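Local structure of endoglucanase (Komagataeibacter sucrofermentans, 6VC5) at residues Q36-L41 with T306-I311; A50-I55 with L98-A103; N118-V123 with L162-A167; L200-N203 with A208-I211. The protein probably hydrolyses internal beta-1,4-glucosidic linkages in cellulose and related beta-glucans, as an endoglucanase of glycosyl hydrolase family 8. All coordinates share one frame; numbering follows the deposited sequence.

Contact 1. Residues Q36-L41 with T306-I311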
loop_
_atom_site.group_PDB
_atom_site.type_symbol
_atom_site.label_atom_id
_atom_site.label_comp_id
_atom_site.label_asym_id
_atom_site.label_seq_id
_atom_site.Cartn_x
_atom_site.Cartn_y
_atom_site.Cartn_z
ATOM N N GLN A 36 -11.201 -2.189 0.416
ATOM C CA GLN A 36 -12.094 -1.082 0.750
ATOM C C GLN A 36 -11.320 0.233 0.723
ATOM O O GLN A 36 -11.818 1.266 0.242
ATOM C CB GLN A 36 -12.719 -1.309 2.129
ATOM C CG GLN A 36 -13.563 -2.584 2.261
ATOM C CD GLN A 36 -14.715 -2.633 1.278
ATOM O OE1 GLN A 36 -14.797 -3.542 0.462
ATOM N NE2 GLN A 36 -15.613 -1.647 1.354
ATOM N N GLY A 37 -10.066 0.190 1.185
ATOM C CA GLY A 37 -9.234 1.376 1.156
ATOM C C GLY A 37 -8.980 1.878 -0.250
ATOM O O GLY A 37 -9.022 3.085 -0.499
ATOM N N TYR A 38 -8.718 0.960 -1.187
ATOM C CA TYR A 38 -8.559 1.364 -2.582
ATOM C C TYR A 38 -9.844 1.970 -3.129
ATOM O O TYR A 38 -9.812 2.986 -3.831
ATOM C CB TYR A 38 -8.124 0.180 -3.457
ATOM C CG TYR A 38 -6.708 -0.296 -3.237
ATOM C CD1 TYR A 38 -5.681 0.598 -2.957
ATOM C CD2 TYR A 38 -6.404 -1.644 -3.324
ATOM C CE1 TYR A 38 -4.383 0.153 -2.755
ATOM C CE2 TYR A 38 -5.118 -2.096 -3.129
ATOM C CZ TYR A 38 -4.114 -1.201 -2.837
ATOM O OH TYR A 38 -2.832 -1.680 -2.634
ATOM N N GLY A 39 -10.986 1.334 -2.851
ATOM C CA GLY A 39 -12.248 1.875 -3.328
ATOM C C GLY A 39 -12.498 3.275 -2.804
ATOM O O GLY A 39 -12.912 4.167 -3.551
ATOM N N MET A 40 -12.211 3.488 -1.516
ATOM C CA MET A 40 -12.371 4.808 -0.915
ATOM C C MET A 40 -11.381 5.811 -1.506
ATOM O O MET A 40 -11.746 6.949 -1.835
ATOM C CB MET A 40 -12.198 4.675 0.595
ATOM C CG MET A 40 -13.352 3.947 1.273
ATOM S SD MET A 40 -12.955 3.567 3.017
ATOM C CE MET A 40 -12.877 5.249 3.740
ATOM N N LEU A 41 -10.121 5.399 -1.670
ATOM C CA LEU A 41 -9.119 6.322 -2.200
ATOM C C LEU A 41 -9.431 6.713 -3.642
ATOM O O LEU A 41 -9.315 7.889 -4.022
ATOM C CB LEU A 41 -7.729 5.687 -2.102
ATOM C CG LEU A 41 -6.539 6.617 -2.375
ATOM C CD1 LEU A 41 -6.329 7.533 -1.177
ATOM C CD2 LEU A 41 -5.280 5.811 -2.668
ATOM N N THR A 306 -2.423 -0.183 -11.157
ATOM C CA THR A 306 -2.455 0.820 -12.213
ATOM C C THR A 306 -3.178 2.081 -11.751
ATOM O O THR A 306 -2.694 3.196 -11.971
ATOM C CB THR A 306 -3.119 0.209 -13.448
ATOM O OG1 THR A 306 -2.357 -0.929 -13.878
ATOM C CG2 THR A 306 -3.180 1.226 -14.605
ATOM N N MET A 307 -4.318 1.927 -11.063
ATOM C CA MET A 307 -5.016 3.093 -10.530
ATOM C C MET A 307 -4.142 3.881 -9.557
ATOM O O MET A 307 -4.131 5.119 -9.594
ATOM C CB MET A 307 -6.309 2.683 -9.828
ATOM C CG MET A 307 -7.479 2.370 -10.714
ATOM S SD MET A 307 -8.258 3.776 -11.575
ATOM C CE MET A 307 -7.634 5.270 -10.788
ATOM N N LEU A 308 -3.416 3.185 -8.675
ATOM C CA LEU A 308 -2.498 3.864 -7.762
ATOM C C LEU A 308 -1.477 4.694 -8.536
ATOM O O LEU A 308 -1.128 5.813 -8.134
ATOM C CB LEU A 308 -1.781 2.813 -6.921
ATOM C CG LEU A 308 -2.318 2.194 -5.633
ATOM C CD1 LEU A 308 -2.557 3.179 -4.487
ATOM C CD2 LEU A 308 -3.569 1.347 -5.919
ATOM N N ALA A 309 -0.996 4.169 -9.668
ATOM C CA ALA A 309 -0.058 4.927 -10.493
ATOM C C ALA A 309 -0.687 6.187 -11.094
ATOM O O ALA A 309 -0.019 7.222 -11.193
ATOM C CB ALA A 309 0.508 4.034 -11.587
ATOM N N TYR A 310 -1.950 6.107 -11.540
ATOM C CA TYR A 310 -2.658 7.292 -12.024
ATOM C C TYR A 310 -2.754 8.355 -10.940
ATOM O O TYR A 310 -2.560 9.547 -11.208
ATOM C CB TYR A 310 -4.075 6.927 -12.483
ATOM C CG TYR A 310 -4.165 6.452 -13.912
ATOM C CD1 TYR A 310 -4.318 7.361 -14.960
ATOM C CD2 TYR A 310 -4.102 5.107 -14.217
ATOM C CE1 TYR A 310 -4.392 6.930 -16.272
ATOM C CE2 TYR A 310 -4.178 4.665 -15.527
ATOM C CZ TYR A 310 -4.323 5.581 -16.550
ATOM O OH TYR A 310 -4.390 5.122 -17.851
ATOM N N ILE A 311 -3.044 7.936 -9.707
ATOM C CA ILE A 311 -3.180 8.878 -8.599
ATOM C C ILE A 311 -1.832 9.508 -8.275
ATOM O O ILE A 311 -1.738 10.724 -8.045
ATOM C CB ILE A 311 -3.854 8.192 -7.396
ATOM C CG1 ILE A 311 -5.293 7.840 -7.772
ATOM C CG2 ILE A 311 -3.836 9.096 -6.155
ATOM C CD1 ILE A 311 -6.009 7.000 -6.764
#

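Contact 2. Residues A50-I55 with L98-A103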
loop_
_atom_site.group_PDB
_atom_site.type_symbol
_atom_site.label_atom_id
_atom_site.label_comp_id
_atom_site.label_asym_id
_atom_site.label_seq_id
_atom_site.Cartn_x
_atom_site.Cartn_y
_atom_site.Cartn_z
ATOM N N ALA A 50 -21.073 9.485 -3.944
ATOM C CA ALA A 50 -22.069 8.450 -3.687
ATOM C C ALA A 50 -21.405 7.098 -3.476
ATOM O O ALA A 50 -21.814 6.323 -2.601
ATOM C CB ALA A 50 -23.065 8.382 -4.841
ATOM N N ALA A 51 -20.364 6.805 -4.254
ATOM C CA ALA A 51 -19.639 5.558 -4.054
ATOM C C ALA A 51 -18.830 5.595 -2.765
ATOM O O ALA A 51 -18.866 4.640 -1.980
ATOM C CB ALA A 51 -18.737 5.260 -5.253
ATOM N N PHE A 52 -18.085 6.688 -2.538
ATOM C CA PHE A 52 -17.249 6.790 -1.345
ATOM C C PHE A 52 -18.069 6.521 -0.093
ATOM O O PHE A 52 -17.663 5.732 0.774
ATOM C CB PHE A 52 -16.612 8.183 -1.247
ATOM C CG PHE A 52 -15.722 8.340 -0.036
ATOM C CD1 PHE A 52 -14.360 8.087 -0.137
ATOM C CD2 PHE A 52 -16.250 8.644 1.212
ATOM C CE1 PHE A 52 -13.528 8.191 0.963
ATOM C CE2 PHE A 52 -15.428 8.723 2.329
ATOM C CZ PHE A 52 -14.067 8.498 2.206
ATOM N N GLU A 53 -19.238 7.167 -0.001
ATOM C CA GLU A 53 -20.061 7.111 1.205
ATOM C C GLU A 53 -20.416 5.676 1.574
ATOM O O GLU A 53 -20.283 5.274 2.737
ATOM C CB GLU A 53 -21.332 7.948 0.995
ATOM C CG GLU A 53 -21.958 8.523 2.268
ATOM C CD GLU A 53 -22.545 9.921 2.061
ATOM O OE1 GLU A 53 -22.968 10.560 3.054
ATOM O OE2 GLU A 53 -22.569 10.391 0.903
ATOM N N VAL A 54 -20.851 4.878 0.590
ATOM C CA VAL A 54 -21.257 3.500 0.878
ATOM C C VAL A 54 -20.053 2.584 1.115
ATOM O O VAL A 54 -20.135 1.646 1.915
ATOM C CB VAL A 54 -22.238 2.932 -0.169
ATOM C CG1 VAL A 54 -23.550 3.747 -0.185
ATOM C CG2 VAL A 54 -21.610 2.861 -1.547
ATOM N N ILE A 55 -18.927 2.815 0.425
ATOM C CA ILE A 55 -17.743 1.987 0.666
ATOM C C ILE A 55 -17.229 2.187 2.090
ATOM O O ILE A 55 -16.906 1.223 2.793
ATOM C CB ILE A 55 -16.655 2.274 -0.383
ATOM C CG1 ILE A 55 -17.164 1.992 -1.795
ATOM C CG2 ILE A 55 -15.401 1.432 -0.069
ATOM C CD1 ILE A 55 -16.313 2.647 -2.871
ATOM N N LEU A 98 -5.990 7.716 4.701
ATOM C CA LEU A 98 -5.677 8.712 3.675
ATOM C C LEU A 98 -6.916 9.081 2.869
ATOM O O LEU A 98 -7.166 10.266 2.610
ATOM C CB LEU A 98 -4.577 8.196 2.747
ATOM C CG LEU A 98 -4.206 9.117 1.581
ATOM C CD1 LEU A 98 -3.679 10.445 2.070
ATOM C CD2 LEU A 98 -3.154 8.411 0.747
ATOM N N ALA A 99 -7.726 8.079 2.507
ATOM C CA ALA A 99 -8.942 8.349 1.739
ATOM C C ALA A 99 -9.920 9.224 2.522
ATOM O O ALA A 99 -10.555 10.126 1.956
ATOM C CB ALA A 99 -9.604 7.024 1.361
ATOM N N LEU A 100 -10.078 8.947 3.824
ATOM C CA LEU A 100 -10.940 9.781 4.665
ATOM C C LEU A 100 -10.423 11.210 4.770
ATOM O O LEU A 100 -11.215 12.161 4.766
ATOM C CB LEU A 100 -11.071 9.162 6.060
ATOM C CG LEU A 100 -12.025 7.976 6.079
ATOM C CD1 LEU A 100 -11.754 7.094 7.273
ATOM C CD2 LEU A 100 -13.470 8.450 6.082
ATOM N N ALA A 101 -9.103 11.377 4.874
ATOM C CA ALA A 101 -8.525 12.716 4.890
ATOM C C ALA A 101 -8.832 13.450 3.593
ATOM O O ALA A 101 -9.237 14.614 3.606
ATOM C CB ALA A 101 -7.017 12.633 5.118
ATOM N N TRP A 102 -8.642 12.782 2.452
ATOM C CA TRP A 102 -8.933 13.429 1.177
ATOM C C TRP A 102 -10.414 13.756 1.036
ATOM O O TRP A 102 -10.775 14.853 0.591
ATOM C CB TRP A 102 -8.516 12.511 0.041
ATOM C CG TRP A 102 -7.069 12.465 -0.200
ATOM C CD1 TRP A 102 -6.090 13.131 0.481
ATOM C CD2 TRP A 102 -6.418 11.751 -1.252
ATOM N NE1 TRP A 102 -4.857 12.848 -0.076
ATOM C CE2 TRP A 102 -5.037 11.997 -1.134
ATOM C CE3 TRP A 102 -6.872 10.905 -2.272
ATOM C CZ2 TRP A 102 -4.101 11.445 -2.015
ATOM C CZ3 TRP A 102 -5.941 10.346 -3.139
ATOM C CH2 TRP A 102 -4.575 10.625 -3.002
ATOM N N ALA A 103 -11.283 12.813 1.388
ATOM C CA ALA A 103 -12.722 13.039 1.285
ATOM C C ALA A 103 -13.171 14.156 2.213
ATOM O O ALA A 103 -14.030 14.970 1.850
ATOM C CB ALA A 103 -13.462 11.743 1.617
#

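Contact 3. Residues N118-V123 with L162-A167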
loop_
_atom_site.group_PDB
_atom_site.type_symbol
_atom_site.label_atom_id
_atom_site.label_comp_id
_atom_site.label_asym_id
_atom_site.label_seq_id
_atom_site.Cartn_x
_atom_site.Cartn_y
_atom_site.Cartn_z
ATOM N N ASN A 118 -8.638 9.433 14.072
ATOM C CA ASN A 118 -8.780 8.294 14.981
ATOM C C ASN A 118 -7.961 7.096 14.508
ATOM O O ASN A 118 -7.285 6.447 15.315
ATOM C CB ASN A 118 -10.248 7.906 15.125
ATOM C CG ASN A 118 -11.036 8.917 15.934
ATOM O OD1 ASN A 118 -10.461 9.730 16.657
ATOM N ND2 ASN A 118 -12.356 8.880 15.807
ATOM N N ILE A 119 -8.003 6.793 13.204
ATOM C CA ILE A 119 -7.201 5.690 12.672
ATOM C C ILE A 119 -5.716 5.979 12.844
ATOM O O ILE A 119 -4.942 5.119 13.286
ATOM C CB ILE A 119 -7.548 5.427 11.197
ATOM C CG1 ILE A 119 -9.024 5.046 11.052
ATOM C CG2 ILE A 119 -6.651 4.330 10.619
ATOM C CD1 ILE A 119 -9.559 5.207 9.630
ATOM N N TYR A 120 -5.284 7.178 12.438
ATOM C CA TYR A 120 -3.858 7.500 12.513
ATOM C C TYR A 120 -3.363 7.414 13.946
ATOM O O TYR A 120 -2.263 6.905 14.202
ATOM C CB TYR A 120 -3.598 8.903 11.959
ATOM C CG TYR A 120 -3.604 9.017 10.449
ATOM C CD1 TYR A 120 -2.877 8.141 9.650
ATOM C CD2 TYR A 120 -4.301 10.047 9.826
ATOM C CE1 TYR A 120 -2.868 8.265 8.260
ATOM C CE2 TYR A 120 -4.300 10.189 8.444
ATOM C CZ TYR A 120 -3.584 9.304 7.665
ATOM O OH TYR A 120 -3.580 9.442 6.298
ATOM N N GLY A 121 -4.168 7.906 14.892
ATOM C CA GLY A 121 -3.790 7.830 16.293
ATOM C C GLY A 121 -3.540 6.404 16.749
ATOM O O GLY A 121 -2.583 6.134 17.483
ATOM N N ASP A 122 -4.390 5.472 16.322
ATOM C CA ASP A 122 -4.207 4.081 16.724
ATOM C C ASP A 122 -3.084 3.372 15.962
ATOM O O ASP A 122 -2.439 2.484 16.526
ATOM C CB ASP A 122 -5.537 3.332 16.641
ATOM C CG ASP A 122 -6.364 3.498 17.911
ATOM O OD1 ASP A 122 -5.767 3.830 18.965
ATOM O OD2 ASP A 122 -7.597 3.301 17.867
ATOM N N VAL A 123 -2.819 3.736 14.705
ATOM C CA VAL A 123 -1.622 3.220 14.038
ATOM C C VAL A 123 -0.371 3.631 14.807
ATOM O O VAL A 123 0.511 2.809 15.085
ATOM C CB VAL A 123 -1.565 3.684 12.571
ATOM C CG1 VAL A 123 -0.201 3.339 11.945
ATOM C CG2 VAL A 123 -2.679 3.047 11.773
ATOM N N LEU A 162 1.411 8.615 5.561
ATOM C CA LEU A 162 2.196 9.091 6.698
ATOM C C LEU A 162 2.385 10.601 6.640
ATOM O O LEU A 162 2.336 11.276 7.673
ATOM C CB LEU A 162 3.544 8.362 6.755
ATOM C CG LEU A 162 3.489 6.837 6.870
ATOM C CD1 LEU A 162 4.902 6.278 7.002
ATOM C CD2 LEU A 162 2.634 6.416 8.041
ATOM N N MET A 163 2.602 11.150 5.439
ATOM C CA MET A 163 2.736 12.597 5.292
ATOM C C MET A 163 1.433 13.295 5.662
ATOM O O MET A 163 1.440 14.363 6.288
ATOM C CB MET A 163 3.097 12.933 3.840
ATOM C CG MET A 163 4.339 12.242 3.265
ATOM S SD MET A 163 5.013 13.101 1.821
ATOM C CE MET A 163 3.778 12.874 0.573
ATOM N N GLN A 164 0.300 12.710 5.266
ATOM C CA GLN A 164 -0.988 13.283 5.631
ATOM C C GLN A 164 -1.189 13.265 7.140
ATOM O O GLN A 164 -1.723 14.220 7.717
ATOM C CB GLN A 164 -2.113 12.513 4.935
ATOM C CG GLN A 164 -3.498 13.038 5.237
ATOM C CD GLN A 164 -3.737 14.425 4.678
ATOM O OE1 GLN A 164 -4.175 15.330 5.393
ATOM N NE2 GLN A 164 -3.451 14.603 3.399
ATOM N N ALA A 165 -0.782 12.176 7.800
ATOM C CA ALA A 165 -0.929 12.099 9.251
ATOM C C ALA A 165 -0.142 13.211 9.938
ATOM O O ALA A 165 -0.623 13.823 10.901
ATOM C CB ALA A 165 -0.471 10.724 9.738
ATOM N N PHE A 166 1.063 13.499 9.448
ATOM C CA PHE A 166 1.832 14.606 10.012
ATOM C C PHE A 166 1.161 15.948 9.748
ATOM O O PHE A 166 1.144 16.825 10.626
ATOM C CB PHE A 166 3.255 14.621 9.460
ATOM C CG PHE A 166 4.082 15.743 10.013
ATOM C CD1 PHE A 166 4.461 15.726 11.344
ATOM C CD2 PHE A 166 4.443 16.821 9.220
ATOM C CE1 PHE A 166 5.208 16.766 11.886
ATOM C CE2 PHE A 166 5.190 17.868 9.753
ATOM C CZ PHE A 166 5.567 17.832 11.086
ATOM N N ALA A 167 0.631 16.140 8.539
ATOM C CA ALA A 167 -0.061 17.385 8.220
ATOM C C ALA A 167 -1.270 17.621 9.121
ATOM O O ALA A 167 -1.569 18.770 9.468
ATOM C CB ALA A 167 -0.471 17.382 6.747
#

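Contact 4. Residues L200-N203 with A208-I211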
loop_
_atom_site.group_PDB
_atom_site.type_symbol
_atom_site.label_atom_id
_atom_site.label_comp_id
_atom_site.label_asym_id
_atom_site.label_seq_id
_atom_site.Cartn_x
_atom_site.Cartn_y
_atom_site.Cartn_z
ATOM N N LEU A 200 10.854 -8.119 5.217
ATOM C CA LEU A 200 12.165 -7.884 5.809
ATOM C C LEU A 200 12.138 -8.342 7.261
ATOM O O LEU A 200 11.119 -8.201 7.943
ATOM C CB LEU A 200 12.474 -6.380 5.773
ATOM C CG LEU A 200 13.802 -5.957 6.370
ATOM C CD1 LEU A 200 14.931 -6.319 5.418
ATOM C CD2 LEU A 200 13.777 -4.466 6.641
ATOM N N SER A 201 13.251 -8.899 7.739
ATOM C CA SER A 201 13.403 -9.225 9.154
ATOM C C SER A 201 14.516 -8.379 9.771
ATOM O O SER A 201 15.585 -8.209 9.172
ATOM C CB SER A 201 13.730 -10.711 9.316
ATOM O OG SER A 201 13.718 -11.079 10.686
ATOM N N ILE A 202 14.277 -7.852 10.976
ATOM C CA ILE A 202 15.323 -7.209 11.774
ATOM C C ILE A 202 15.451 -7.993 13.076
ATOM O O ILE A 202 14.452 -8.217 13.771
ATOM C CB ILE A 202 15.024 -5.728 12.063
ATOM C CG1 ILE A 202 14.857 -4.939 10.763
ATOM C CG2 ILE A 202 16.161 -5.110 12.892
ATOM C CD1 ILE A 202 14.504 -3.454 10.979
ATOM N N ASN A 203 16.669 -8.440 13.386
ATOM C CA ASN A 203 16.909 -9.155 14.631
ATOM C C ASN A 203 16.913 -8.167 15.794
ATOM O O ASN A 203 17.610 -7.150 15.764
ATOM C CB ASN A 203 18.232 -9.910 14.549
ATOM C CG ASN A 203 18.443 -10.813 15.735
ATOM O OD1 ASN A 203 18.706 -10.343 16.832
ATOM N ND2 ASN A 203 18.244 -12.111 15.539
ATOM N N ALA A 208 20.693 -6.866 13.043
ATOM C CA ALA A 208 21.029 -7.363 11.716
ATOM C C ALA A 208 19.773 -7.502 10.863
ATOM O O ALA A 208 18.720 -7.928 11.347
ATOM C CB ALA A 208 21.717 -8.722 11.816
ATOM N N PHE A 209 19.904 -7.161 9.578
ATOM C CA PHE A 209 18.816 -7.193 8.599
ATOM C C PHE A 209 18.919 -8.443 7.736
ATOM O O PHE A 209 20.014 -8.834 7.311
ATOM C CB PHE A 209 18.924 -6.002 7.641
ATOM C CG PHE A 209 18.434 -4.684 8.187
ATOM C CD1 PHE A 209 18.726 -4.261 9.488
ATOM C CD2 PHE A 209 17.715 -3.835 7.367
ATOM C CE1 PHE A 209 18.280 -3.016 9.953
ATOM C CE2 PHE A 209 17.269 -2.598 7.830
ATOM C CZ PHE A 209 17.557 -2.190 9.130
ATOM N N SER A 210 17.766 -9.034 7.421
ATOM C CA SER A 210 17.732 -10.203 6.555
ATOM C C SER A 210 16.387 -10.276 5.838
ATOM O O SER A 210 15.438 -9.563 6.165
ATOM C CB SER A 210 18.010 -11.489 7.349
ATOM O OG SER A 210 17.076 -11.636 8.401
ATOM N N ILE A 211 16.319 -11.141 4.839
ATOM C CA ILE A 211 15.051 -11.439 4.189
ATOM C C ILE A 211 14.262 -12.350 5.119
ATOM O O ILE A 211 14.799 -13.337 5.638
ATOM C CB ILE A 211 15.299 -12.094 2.822
ATOM C CG1 ILE A 211 16.137 -11.177 1.923
ATOM C CG2 ILE A 211 13.983 -12.432 2.146
ATOM C CD1 ILE A 211 16.699 -11.899 0.692
#

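Contact 1. Residues Q36-L41 with T306-I311
Both methyls of Leu-308 gather round CE1 of the Tyr-38 ring, CD2 coming in at a slant. Leu-308 CD2 is 3.5 Å from Tyr-38 CE1, and it reaches Tyr-38 CD1 as well, at 3.7 Å. The other branch bears on the same corner, with Leu-308 CD1 lying 3.9 Å from Tyr-38 CE1. The two side chains cross at about a right angle. Tyr-38 has its CG anti to the carbonyl carbon (chi1 -71°), which brings the end of the ring to helix 300-313 although the bond to CB does not aim there. The hydroxyl end is held on its own helix, hydrogen-bonded to OE2 of Glu-34 one turn back. Cut back to an alanine, the position would probably leave a gap beside both Leu-308 methyls and the Glu-34 carboxylate without this hydroxyl partner.

A turn further on, Leu-41 CD2 approaches Leu-308 CD1 at 4.2 Å and Ile-311 CD1 at 4.3 Å, a looser and wholly apolar meeting. The axes of the two segments come within 11.3 Å at 37°, and these four side chains bridge the distance. Helices 33-46 and 300-313 come from near the two ends of the chain, consistent with closing the (alpha/alpha)6 barrel of family 8. Phe-42 on the first helix extends the contact, while Trp-102 of helix 90-106 packs on both Leu-41 and Ile-311.

Contact 2. Residues A50-I55 with L98-A103
Phe-52 reaches Ala-103 with its side chain fully extended from the helix: CG lies opposite the backbone N (chi1 -179°), and this sends the ring straight across to helix 90-106. Leu-100 adopts another course, its CG anti to the carbonyl carbon, which lets CD2 come to the ring although its CB does not point that way.

The methyl of Ala-103 sits over one face of the Phe-52 ring as a CH-pi contact, with CB 3.7 Å from the ring centroid and 24° off the ring normal. It is displaced from the centre toward the far end, so Ala-103 CB is only 3.4 Å from Phe-52 CZ, a tight fit. Leu-100 CD2 comes in at the edge, in the plane of the ring, 3.9 Å from that same CZ. Ala-99 adds a third contact from this helix: its CB is 4.1 Å from Phe-52 CE1, and its carbonyl O is 3.7 Å from the same ring carbon.

The segment axes come within 12.0 Å and cross steeply, their directions 137° apart, and this one aromatic side chain spans the distance. Tyr-112 of helix 110-126 also meets the Phe-52 ring, and Ser-43 of helix 33-46 touches the side chain. Such helix-to-helix packing is consistent with the (alpha/alpha)6 barrel of family 8.

No hydrogen bond passes between the segments. Since Ala-99 O already accepts the helical bond from Ala-103 N, the ring buries no unpaired carbonyl there, and between the two segments the contact rests on shape and dispersion.

Contact 3. Residues N118-V123 with L162-A167
Ala-165 presses its methyl squarely onto the ring of Tyr-120, the tight part of the contact. CB stands over the centre of one face, 3.6 Å from the ring centroid and 12° off the normal, a CH-pi contact. The nearest ring atom is Tyr-120 CD1, 3.5 Å from Ala-165 CB. With CG anti to the carbonyl carbon (chi1 -77°) the ring is carried across to helix 159-169, and its turn about chi2 (-49°) presents a face to Ala-165. The small alanine lets the backbones close to 6.4 Å between Tyr-120 CA and Ala-165 CA.

This packing of helix 110-126 on helix 159-169 is consistent with the (alpha/alpha)6 barrel of family 8, and Ala-97 of helix 90-106 also touches the Tyr-120 side chain. A valine in place of Tyr-120 would probably uncover the Ala-165 methyl and leave Ser-161 OG without the phenolic hydroxyl to which it is hydrogen-bonded.

Gln-164 forms the looser side. Its CB lies 3.7 Å from Tyr-120 OH, a mere van der Waals approach. Bent at chi2, the chain carries its amide away from the ring toward a partly exposed margin, where OE1 is hydrogen-bonded to NZ of Lys-105.

Contact 4. Residues L200-N203 with A208-I211
Backbone hydrogen bonds zip Leu-200 to Asn-203 onto Ala-208 to Ile-211 as the antiparallel arms of a beta hairpin. Ser-201 and Ser-210 form the hydrogen-bonded pair: Ser-201 N gives to Ser-210 O at 2.8 Å, and Ser-210 N returns a bond to Ser-201 O at 2.9 Å. Toward the turn, Asn-203 N reaches Ala-208 O at 2.9 Å. CA-H...O contacts fill in between, one from Phe-209 CA to Ser-201 O at 3.4 Å, another from Ile-202 CA to Ala-208 O at 3.5 Å.

The apolar contacts centre on the Phe-209 ring. Phe-209 CG, anti to the carbonyl carbon (chi1 -78°), puts the ring beside Ile-202, its non-hydrogen-bonded partner. Ile-202 points the same way, its CG1 over the middle of one ring face 4.1 Å from the centroid, a CH-pi contact. Leu-200 CD2 adds a looser touch on Phe-209 CD2 at 4.1 Å.

Of the polar side chains, the two serines share the other face of the sheet, with Ser-201 CB 3.6 Å from Ser-210 OG and no bond between the hydroxyls. At the turn, Asn-203 OD1 accepts from His-205 N.

Strand 200-203 is the middle of three, its other edge hydrogen-bonded to strand 149-152 through Leu-200 and Ile-202. Helix 172-187 backs the sheet: Ile-184 touches Leu-200 and Phe-209, while Lys-187 makes a cation-pi contact with the Phe-209 ring.

In the fold
Contacts 1, 2 and 3 are buried meetings of helices, whereas contact 4 is a partly buried hairpin on the opposite side of the chain's centre from contacts 1 and 2. The helical three form a chain of neighbours: helices 33-46 and 49-62 are consecutive and join contact 1 to contact 2, as helices 90-106 and 110-126 join contact 2 to contact 3. Chemistry follows place. In the helical part an aromatic ring meets aliphatic groups with no hydrogen bond across, and the centre of contact 1 is nearest the centre of the chain, about 9 Å away. Contact 4 also sets an aliphatic chain on an aromatic ring, but adds backbone hydrogen bonds across the strands.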